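Local coordinates for protein endolysin B (Mycobacterium phage D29, PDB 3HC7) that cleaves the ester linkage between mycolic acids and arabinogalactan in the mycobacterial cell wall, helping the phage to lyse its host, at residues S191-G196 and E214-A219; D174-Y179 and I183-M188; G40-A45 and W50-K55. All coordinates share one frame; numbering follows the deposited sequence.

The three contacts follow one another along the chain: contact 3 closes first, then contact 2, then contact 1. Contacts 1 and 2, with centres about 14 Å apart, belong to one group of helices, and they meet directly, Tyr179 OH lying 3.2 Å from Gly215 CA and Ile183 CD1 3.8 Å from Leu218 CD2. Contact 3 is set apart, its centre about 19 Å from that of contact 1 and 22 Å from that of contact 2, yet Met188 O comes within 3.5 Å of Trp50 CB. It is the one beside the catalytic machinery, the side chain of Tyr42 about 6 Å from that of Ser82; contacts 1 and 2 lie away from the active site.

Contact 1. Residues S191-G196 and E214-A219; sequences SGFIGG and EGIALA
Phe193 meets helix 212-230 with the far end of its ring. CE1 lies 3.9 Å from Ala219 CB, while on the other side of the tip CE2 is 3.9 Å from Ile216 CG2, so the ring reaches between two side chains one helical turn apart. Between them, Phe193 CZ comes to 3.7 Å from Ile216 O, the carbonyl oxygen lying near the ring plane at the edge, where the slightly positive ring hydrogens suit it better than the electron-rich face would. Ile216 and Phe193 cross at about a right angle. It is the short gamma branch of Ile216 that does the touching: CG2 stands anti to the backbone N, and CG1 (chi1 -74°) takes the position anti to the carbonyl carbon. Ala219 points its methyl toward the loop, and so small a side chain suits a place where the backbones come close enough for a ring to span the gap, the alpha carbons of Phe193 and Ala219 being 8.8 Å apart.

The contact joins the loop between helices 179-189 and 200-207 to the third helix of the same group, in a protein whose sequence relates it to the cutinases of the alpha/beta-hydrolase clan. Helix 200-207 lies against both partners: Val200 touches Phe193 and Ala219, and Leu204 touches Ile216. The loop backbone is tied to the start of that helix by hydrogen bonds of Gly192 with Val200 and of Phe193 with Val201.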
loop_
_atom_site.group_PDB
_atom_site.type_symbol
_atom_site.label_atom_id
_atom_site.label_comp_id
_atom_site.label_asym_id
_atom_site.label_seq_id
_atom_site.Cartn_x
_atom_site.Cartn_y
_atom_site.Cartn_z
ATOM N N SER A 191 5.455 -12.602 -10.492
ATOM C CA SER A 191 6.892 -12.346 -10.546
ATOM C C SER A 191 7.302 -11.794 -11.914
ATOM O O SER A 191 8.392 -11.247 -12.072
ATOM C CB SER A 191 7.664 -13.634 -10.264
ATOM O OG SER A 191 7.291 -14.654 -11.176
ATOM N N GLY A 192 6.414 -11.948 -12.889
ATOM C CA GLY A 192 6.649 -11.582 -14.287
ATOM C C GLY A 192 5.536 -12.196 -15.128
ATOM O O GLY A 192 4.692 -12.915 -14.592
ATOM N N PHE A 193 5.520 -11.939 -16.434
ATOM C CA PHE A 193 4.429 -12.421 -17.273
ATOM C C PHE A 193 4.611 -13.899 -17.606
ATOM O O PHE A 193 3.663 -14.681 -17.559
ATOM C CB PHE A 193 4.346 -11.613 -18.578
ATOM C CG PHE A 193 2.956 -11.491 -19.114
ATOM C CD1 PHE A 193 2.140 -10.442 -18.725
ATOM C CD2 PHE A 193 2.449 -12.437 -19.993
ATOM C CE1 PHE A 193 0.833 -10.330 -19.216
ATOM C CE2 PHE A 193 1.158 -12.332 -20.481
ATOM C CZ PHE A 193 0.347 -11.276 -20.087
ATOM N N ILE A 194 5.845 -14.255 -17.953
ATOM C CA ILE A 194 6.219 -15.616 -18.318
ATOM C C ILE A 194 7.476 -15.970 -17.540
ATOM O O ILE A 194 8.409 -15.167 -17.444
ATOM C CB ILE A 194 6.581 -15.724 -19.819
ATOM C CG1 ILE A 194 5.710 -14.806 -20.667
ATOM C CG2 ILE A 194 6.460 -17.157 -20.306
ATOM C CD1 ILE A 194 6.046 -14.854 -22.165
ATOM N N GLY A 195 7.508 -17.178 -16.997
ATOM C CA GLY A 195 8.632 -17.623 -16.201
ATOM C C GLY A 195 8.193 -18.729 -15.266
ATOM O O GLY A 195 7.579 -19.707 -15.689
ATOM N N GLY A 196 8.489 -18.572 -13.987
ATOM C CA GLY A 196 8.227 -19.624 -13.022
ATOM C C GLY A 196 6.802 -19.759 -12.532
ATOM O O GLY A 196 5.854 -19.227 -13.119
ATOM N N GLU A 214 -7.513 -15.027 -23.737
ATOM C CA GLU A 214 -8.351 -13.963 -23.218
ATOM C C GLU A 214 -7.738 -13.402 -21.939
ATOM O O GLU A 214 -7.767 -12.187 -21.698
ATOM C CB GLU A 214 -9.776 -14.467 -22.964
ATOM C CG GLU A 214 -10.637 -13.469 -22.210
ATOM C CD GLU A 214 -12.118 -13.856 -22.170
ATOM O OE1 GLU A 214 -12.487 -14.914 -22.726
ATOM O OE2 GLU A 214 -12.911 -13.090 -21.579
ATOM N N GLY A 215 -7.160 -14.286 -21.130
ATOM C CA GLY A 215 -6.535 -13.870 -19.887
ATOM C C GLY A 215 -5.242 -13.101 -20.134
ATOM O O GLY A 215 -4.906 -12.151 -19.418
ATOM N N ILE A 216 -4.508 -13.508 -21.162
ATOM C CA ILE A 216 -3.275 -12.819 -21.520
ATOM C C ILE A 216 -3.589 -11.382 -21.952
ATOM O O ILE A 216 -2.955 -10.420 -21.496
ATOM C CB ILE A 216 -2.549 -13.568 -22.653
ATOM C CG1 ILE A 216 -1.910 -14.848 -22.117
ATOM C CG2 ILE A 216 -1.503 -12.683 -23.317
ATOM C CD1 ILE A 216 -1.427 -15.781 -23.212
ATOM N N ALA A 217 -4.590 -11.247 -22.811
ATOM C CA ALA A 217 -5.003 -9.938 -23.299
ATOM C C ALA A 217 -5.447 -9.004 -22.174
ATOM O O ALA A 217 -5.035 -7.845 -22.136
ATOM C CB ALA A 217 -6.094 -10.084 -24.313
ATOM N N LEU A 218 -6.286 -9.495 -21.265
ATOM C CA LEU A 218 -6.760 -8.647 -20.169
ATOM C C LEU A 218 -5.622 -8.255 -19.230
ATOM O O LEU A 218 -5.529 -7.108 -18.793
ATOM C CB LEU A 218 -7.885 -9.312 -19.381
ATOM C CG LEU A 218 -8.376 -8.504 -18.172
ATOM C CD1 LEU A 218 -9.007 -7.204 -18.634
ATOM C CD2 LEU A 218 -9.364 -9.306 -17.336
ATOM N N ALA A 219 -4.773 -9.217 -18.896
ATOM C CA ALA A 219 -3.594 -8.929 -18.091
ATOM C C ALA A 219 -2.718 -7.857 -18.752
ATOM O O ALA A 219 -2.240 -6.942 -18.093
ATOM C CB ALA A 219 -2.794 -10.196 -17.842
#

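Contact 2. Residues D174-Y179 and I183-M188; sequences DDLHEY and IGRIVM
The carbonyl oxygen of Leu176 is gripped by both terminal nitrogens of Arg185. The stronger bond comes from NH2, 2.7 Å from Leu176 O with an N-H...O angle of 154°; NH1 adds a weak one to Leu176 O at 3.0 Å. The oxygen sits at the edge of the guanidinium, near its plane, where the N-H bonds point, so two donors from one flat group meet a single acceptor. Arginine suits this place because its long chain, bent at its third torsion, can carry such a fork from a helix to the loop before it. NH1 also donates to Ile143 O, which further fixes the rotation of the group. His177 stands beside NH2, its imidazole steeply inclined to the guanidinium plane.

Closer to the helix start, Ile183 N donates to Tyr179 O at 2.9 Å, the i to i+4 bond of the first turn, with Glu178 at the N-cap position just before it. The loop approaches this end through a type I turn from Asp175 to Glu178, closed by the bond from Glu178 N to Asp175 O. With CG anti to its backbone N (chi1 -179°), Tyr179 brings its phenol alongside Ile183. Ile183 CG1 lies over one ring face in a CH-pi contact, 4.3 Å from the ring centroid and 16° off its normal. Isoleucine suits the place because this gamma branch can offer its C-H groups to the ring while the side chain also packs against leucines of two other helices.

Arg210 forms a cation-pi interaction with the Tyr179 ring. Leu204 and Leu207 of helix 200-207 and Leu218 of helix 212-230 pack on Ile183, setting the start of helix 179-189 against both neighbouring helices.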
loop_
_atom_site.group_PDB
_atom_site.type_symbol
_atom_site.label_atom_id
_atom_site.label_comp_id
_atom_site.label_asym_id
_atom_site.label_seq_id
_atom_site.Cartn_x
_atom_site.Cartn_y
_atom_site.Cartn_z
ATOM N N ASP A 174 -18.754 -9.025 -2.660
ATOM C CA ASP A 174 -19.389 -9.999 -3.546
ATOM C C ASP A 174 -18.662 -10.195 -4.882
ATOM O O ASP A 174 -18.877 -11.195 -5.564
ATOM C CB ASP A 174 -20.847 -9.611 -3.812
ATOM C CG ASP A 174 -21.739 -9.820 -2.603
ATOM O OD1 ASP A 174 -21.297 -10.484 -1.641
ATOM O OD2 ASP A 174 -22.887 -9.322 -2.620
ATOM N N ASP A 175 -17.811 -9.242 -5.258
ATOM C CA ASP A 175 -17.154 -9.270 -6.564
ATOM C C ASP A 175 -15.744 -9.846 -6.492
ATOM O O ASP A 175 -15.023 -9.877 -7.486
ATOM C CB ASP A 175 -17.084 -7.862 -7.149
ATOM C CG ASP A 175 -18.444 -7.304 -7.487
ATOM O OD1 ASP A 175 -19.433 -8.057 -7.401
ATOM O OD2 ASP A 175 -18.521 -6.110 -7.838
ATOM N N LEU A 176 -15.369 -10.309 -5.310
ATOM C CA LEU A 176 -13.982 -10.624 -4.995
ATOM C C LEU A 176 -13.364 -11.690 -5.901
ATOM O O LEU A 176 -12.143 -11.728 -6.091
ATOM C CB LEU A 176 -13.889 -11.055 -3.536
ATOM C CG LEU A 176 -12.775 -10.446 -2.692
ATOM C CD1 LEU A 176 -12.395 -9.059 -3.188
ATOM C CD2 LEU A 176 -13.229 -10.396 -1.247
ATOM N N HIS A 177 -14.198 -12.559 -6.454
ATOM C CA HIS A 177 -13.680 -13.642 -7.282
ATOM C C HIS A 177 -14.234 -13.597 -8.688
ATOM O O HIS A 177 -14.196 -14.580 -9.421
ATOM C CB HIS A 177 -13.920 -14.994 -6.620
ATOM C CG HIS A 177 -13.211 -15.138 -5.311
ATOM N ND1 HIS A 177 -11.840 -15.257 -5.219
ATOM C CD2 HIS A 177 -13.677 -15.151 -4.040
ATOM C CE1 HIS A 177 -11.493 -15.353 -3.949
ATOM N NE2 HIS A 177 -12.589 -15.292 -3.212
ATOM N N GLU A 178 -14.748 -12.435 -9.060
ATOM C CA GLU A 178 -15.067 -12.160 -10.450
ATOM C C GLU A 178 -13.772 -12.228 -11.271
ATOM O O GLU A 178 -12.695 -11.860 -10.795
ATOM C CB GLU A 178 -15.741 -10.789 -10.545
ATOM C CG GLU A 178 -15.682 -10.104 -11.897
ATOM C CD GLU A 178 -16.285 -8.706 -11.847
ATOM O OE1 GLU A 178 -16.972 -8.388 -10.851
ATOM O OE2 GLU A 178 -16.074 -7.924 -12.792
ATOM N N TYR A 179 -13.895 -12.698 -12.506
ATOM C CA TYR A 179 -12.768 -12.924 -13.407
ATOM C C TYR A 179 -11.802 -11.736 -13.536
ATOM O O TYR A 179 -10.594 -11.883 -13.337
ATOM C CB TYR A 179 -13.314 -13.286 -14.789
ATOM C CG TYR A 179 -12.260 -13.579 -15.832
ATOM C CD1 TYR A 179 -11.517 -14.753 -15.790
ATOM C CD2 TYR A 179 -12.027 -12.692 -16.874
ATOM C CE1 TYR A 179 -10.559 -15.024 -16.751
ATOM C CE2 TYR A 179 -11.081 -12.952 -17.833
ATOM C CZ TYR A 179 -10.356 -14.116 -17.775
ATOM O OH TYR A 179 -9.435 -14.363 -18.754
ATOM N N ILE A 183 -7.898 -11.503 -12.236
ATOM C CA ILE A 183 -6.757 -11.273 -13.112
ATOM C C ILE A 183 -5.977 -10.050 -12.639
ATOM O O ILE A 183 -4.745 -10.024 -12.667
ATOM C CB ILE A 183 -7.192 -11.183 -14.582
ATOM C CG1 ILE A 183 -7.612 -12.579 -15.058
ATOM C CG2 ILE A 183 -6.061 -10.640 -15.429
ATOM C CD1 ILE A 183 -7.750 -12.702 -16.532
ATOM N N GLY A 184 -6.703 -9.052 -12.151
ATOM C CA GLY A 184 -6.073 -7.953 -11.435
ATOM C C GLY A 184 -5.192 -8.409 -10.280
ATOM O O GLY A 184 -4.057 -7.934 -10.125
ATOM N N ARG A 185 -5.697 -9.323 -9.454
ATOM C CA ARG A 185 -4.873 -9.839 -8.352
ATOM C C ARG A 185 -3.672 -10.575 -8.915
ATOM O O ARG A 185 -2.572 -10.465 -8.400
ATOM C CB ARG A 185 -5.661 -10.782 -7.437
ATOM C CG ARG A 185 -6.176 -10.135 -6.178
ATOM C CD ARG A 185 -6.634 -11.168 -5.161
ATOM N NE ARG A 185 -7.604 -12.090 -5.721
ATOM C CZ ARG A 185 -8.916 -11.908 -5.672
ATOM N NH1 ARG A 185 -9.421 -10.829 -5.093
ATOM N NH2 ARG A 185 -9.723 -12.807 -6.204
ATOM N N ILE A 186 -3.880 -11.325 -9.993
ATOM C CA ILE A 186 -2.774 -12.050 -10.597
ATOM C C ILE A 186 -1.640 -11.101 -10.994
ATOM O O ILE A 186 -0.468 -11.345 -10.680
ATOM C CB ILE A 186 -3.255 -12.867 -11.800
ATOM C CG1 ILE A 186 -3.932 -14.141 -11.287
ATOM C CG2 ILE A 186 -2.090 -13.196 -12.730
ATOM C CD1 ILE A 186 -4.703 -14.890 -12.332
ATOM N N VAL A 187 -2.003 -10.018 -11.676
ATOM C CA VAL A 187 -1.036 -9.020 -12.130
ATOM C C VAL A 187 -0.241 -8.418 -10.964
ATOM O O VAL A 187 0.989 -8.293 -11.012
ATOM C CB VAL A 187 -1.737 -7.907 -12.954
ATOM C CG1 VAL A 187 -0.867 -6.682 -13.064
ATOM C CG2 VAL A 187 -2.058 -8.427 -14.325
ATOM N N MET A 188 -0.940 -8.074 -9.899
ATOM C CA MET A 188 -0.273 -7.508 -8.735
ATOM C C MET A 188 0.669 -8.475 -7.996
ATOM O O MET A 188 1.667 -8.038 -7.416
ATOM C CB MET A 188 -1.296 -6.922 -7.780
ATOM C CG MET A 188 -1.928 -5.643 -8.291
ATOM S SD MET A 188 -3.200 -5.070 -7.160
ATOM C CE MET A 188 -2.423 -5.437 -5.598
#

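Contact 3. Residues G40-A45 and W50-K55; sequences GNYPAA and WPSVEK
The loop that leads from strand 35-38 into helix 50-70 folds back over the first turns of that helix, and Ser52 is where the two meet most closely. Its hydroxyl, swung anti to the backbone N (chi1 -178°), accepts a hydrogen bond from Ala45 N, 3.1 Å from OG at an N-H...O angle of 159°. Ser52 OG is also hydrogen-bonded to OE1 of Gln83, so this buried oxygen ties the loop to helix 83-96 as well. A serine suits the place: short enough to let the loop come close, polar enough to satisfy a loop amide. Ala45 keeps its methyl 4.1 Å from Ser52 CB.

Tyr42 meets the same serine from a different direction. Its ring turns an edge to the helix, CD1 lying 3.6 Å from Ser52 O, which is near the ring plane, and one face is covered by the amide nitrogen of Ala44 over its centre. The phenol hydroxyl reaches further, to a hydrogen bond with the carbonyl oxygen of His10.

At the outer margin Pro43 and Lys55 cross at about a right angle, Pro43 CD 3.6 Å from Lys55 CD; the rigid ring rests on the aliphatic part of a lysine whose amine extends beyond the proline. A water joins the backbones here, donating to Lys55 O at 2.8 Å and, more weakly, to Asn41 O.

Tyr42 and Ser52 both adjoin Gln83, the residue after the active-site Ser82 in a GxSxG sequence, consistent with the nucleophile elbow of the alpha/beta-hydrolase fold, in which the nucleophile sits on a sharp turn between a strand and a helix.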
loop_
_atom_site.group_PDB
_atom_site.type_symbol
_atom_site.label_atom_id
_atom_site.label_comp_id
_atom_site.label_asym_id
_atom_site.label_seq_id
_atom_site.Cartn_x
_atom_site.Cartn_y
_atom_site.Cartn_z
ATOM N N GLY A 40 13.929 3.833 0.530
ATOM C CA GLY A 40 14.506 3.639 -0.793
ATOM C C GLY A 40 14.794 2.176 -1.097
ATOM O O GLY A 40 14.210 1.280 -0.479
ATOM N N ASN A 41 15.702 1.928 -2.039
ATOM C CA ASN A 41 15.967 0.568 -2.500
ATOM C C ASN A 41 14.671 -0.107 -2.911
ATOM O O ASN A 41 14.464 -1.291 -2.650
ATOM C CB ASN A 41 16.629 -0.258 -1.400
ATOM C CG ASN A 41 17.995 0.266 -1.027
ATOM O OD1 ASN A 41 18.373 0.261 0.144
ATOM N ND2 ASN A 41 18.745 0.725 -2.025
ATOM N N TYR A 42 13.805 0.660 -3.557
ATOM C CA TYR A 42 12.431 0.254 -3.781
ATOM C C TYR A 42 12.008 0.793 -5.141
ATOM O O TYR A 42 11.820 1.994 -5.303
ATOM C CB TYR A 42 11.572 0.820 -2.647
ATOM C CG TYR A 42 10.098 0.917 -2.931
ATOM C CD1 TYR A 42 9.352 -0.210 -3.241
ATOM C CD2 TYR A 42 9.443 2.140 -2.864
ATOM C CE1 TYR A 42 7.994 -0.123 -3.494
ATOM C CE2 TYR A 42 8.088 2.239 -3.111
ATOM C CZ TYR A 42 7.368 1.104 -3.426
ATOM O OH TYR A 42 6.014 1.190 -3.672
ATOM N N PRO A 43 11.878 -0.100 -6.135
ATOM C CA PRO A 43 11.689 0.352 -7.517
ATOM C C PRO A 43 10.350 1.047 -7.740
ATOM O O PRO A 43 10.208 1.765 -8.725
ATOM C CB PRO A 43 11.736 -0.952 -8.330
ATOM C CG PRO A 43 12.338 -1.973 -7.438
ATOM C CD PRO A 43 11.965 -1.566 -6.035
ATOM N N ALA A 44 9.389 0.828 -6.849
ATOM C CA ALA A 44 8.014 1.303 -7.054
ATOM C C ALA A 44 7.482 0.978 -8.457
ATOM O O ALA A 44 6.816 1.802 -9.087
ATOM C CB ALA A 44 7.909 2.799 -6.772
ATOM N N ALA A 45 7.757 -0.236 -8.933
ATOM C CA ALA A 45 7.459 -0.597 -10.320
ATOM C C ALA A 45 5.997 -0.976 -10.519
ATOM O O ALA A 45 5.394 -1.605 -9.659
ATOM C CB ALA A 45 8.367 -1.736 -10.780
ATOM N N TRP A 50 4.952 -7.248 -7.507
ATOM C CA TRP A 50 5.258 -7.936 -6.256
ATOM C C TRP A 50 6.747 -7.966 -5.891
ATOM O O TRP A 50 7.097 -7.730 -4.733
ATOM C CB TRP A 50 4.614 -9.328 -6.140
ATOM C CG TRP A 50 4.499 -9.690 -4.681
ATOM C CD1 TRP A 50 5.335 -10.500 -3.968
ATOM C CD2 TRP A 50 3.534 -9.182 -3.744
ATOM N NE1 TRP A 50 4.930 -10.553 -2.653
ATOM C CE2 TRP A 50 3.830 -9.754 -2.490
ATOM C CE3 TRP A 50 2.435 -8.319 -3.849
ATOM C CZ2 TRP A 50 3.070 -9.485 -1.345
ATOM C CZ3 TRP A 50 1.684 -8.053 -2.716
ATOM C CH2 TRP A 50 2.007 -8.631 -1.475
ATOM N N PRO A 51 7.635 -8.236 -6.865
ATOM C CA PRO A 51 9.065 -8.144 -6.514
ATOM C C PRO A 51 9.421 -6.750 -6.041
ATOM O O PRO A 51 10.324 -6.595 -5.218
ATOM C CB PRO A 51 9.780 -8.438 -7.837
ATOM C CG PRO A 51 8.776 -9.262 -8.628
ATOM C CD PRO A 51 7.431 -8.687 -8.255
ATOM N N SER A 52 8.734 -5.741 -6.562
ATOM C CA SER A 52 8.975 -4.377 -6.113
ATOM C C SER A 52 8.545 -4.249 -4.650
ATOM O O SER A 52 9.281 -3.722 -3.822
ATOM C CB SER A 52 8.244 -3.370 -6.998
ATOM O OG SER A 52 8.523 -2.042 -6.586
ATOM N N VAL A 53 7.352 -4.750 -4.344
ATOM C CA VAL A 53 6.841 -4.781 -2.977
ATOM C C VAL A 53 7.808 -5.452 -1.992
ATOM O O VAL A 53 8.018 -4.953 -0.889
ATOM C CB VAL A 53 5.461 -5.482 -2.911
ATOM C CG1 VAL A 53 5.018 -5.684 -1.457
ATOM C CG2 VAL A 53 4.423 -4.677 -3.675
ATOM N N GLU A 54 8.378 -6.589 -2.385
ATOM C CA GLU A 54 9.296 -7.326 -1.526
ATOM C C GLU A 54 10.526 -6.491 -1.169
ATOM O O GLU A 54 11.002 -6.542 -0.043
ATOM C CB GLU A 54 9.759 -8.622 -2.196
ATOM C CG GLU A 54 8.676 -9.630 -2.535
ATOM C CD GLU A 54 9.215 -10.768 -3.399
ATOM O OE1 GLU A 54 10.376 -10.683 -3.862
ATOM O OE2 GLU A 54 8.484 -11.749 -3.619
ATOM N N LYS A 55 11.048 -5.734 -2.130
ATOM C CA LYS A 55 12.209 -4.872 -1.864
ATOM C C LYS A 55 11.866 -3.747 -0.894
ATOM O O LYS A 55 12.639 -3.442 0.015
ATOM C CB LYS A 55 12.757 -4.287 -3.160
ATOM C CG LYS A 55 13.284 -5.344 -4.113
ATOM C CD LYS A 55 13.445 -4.781 -5.507
ATOM C CE LYS A 55 13.935 -5.850 -6.458
ATOM N NZ LYS A 55 15.302 -6.295 -6.082
HETATM O O HOH W 1 15.339 -3.739 -0.555
#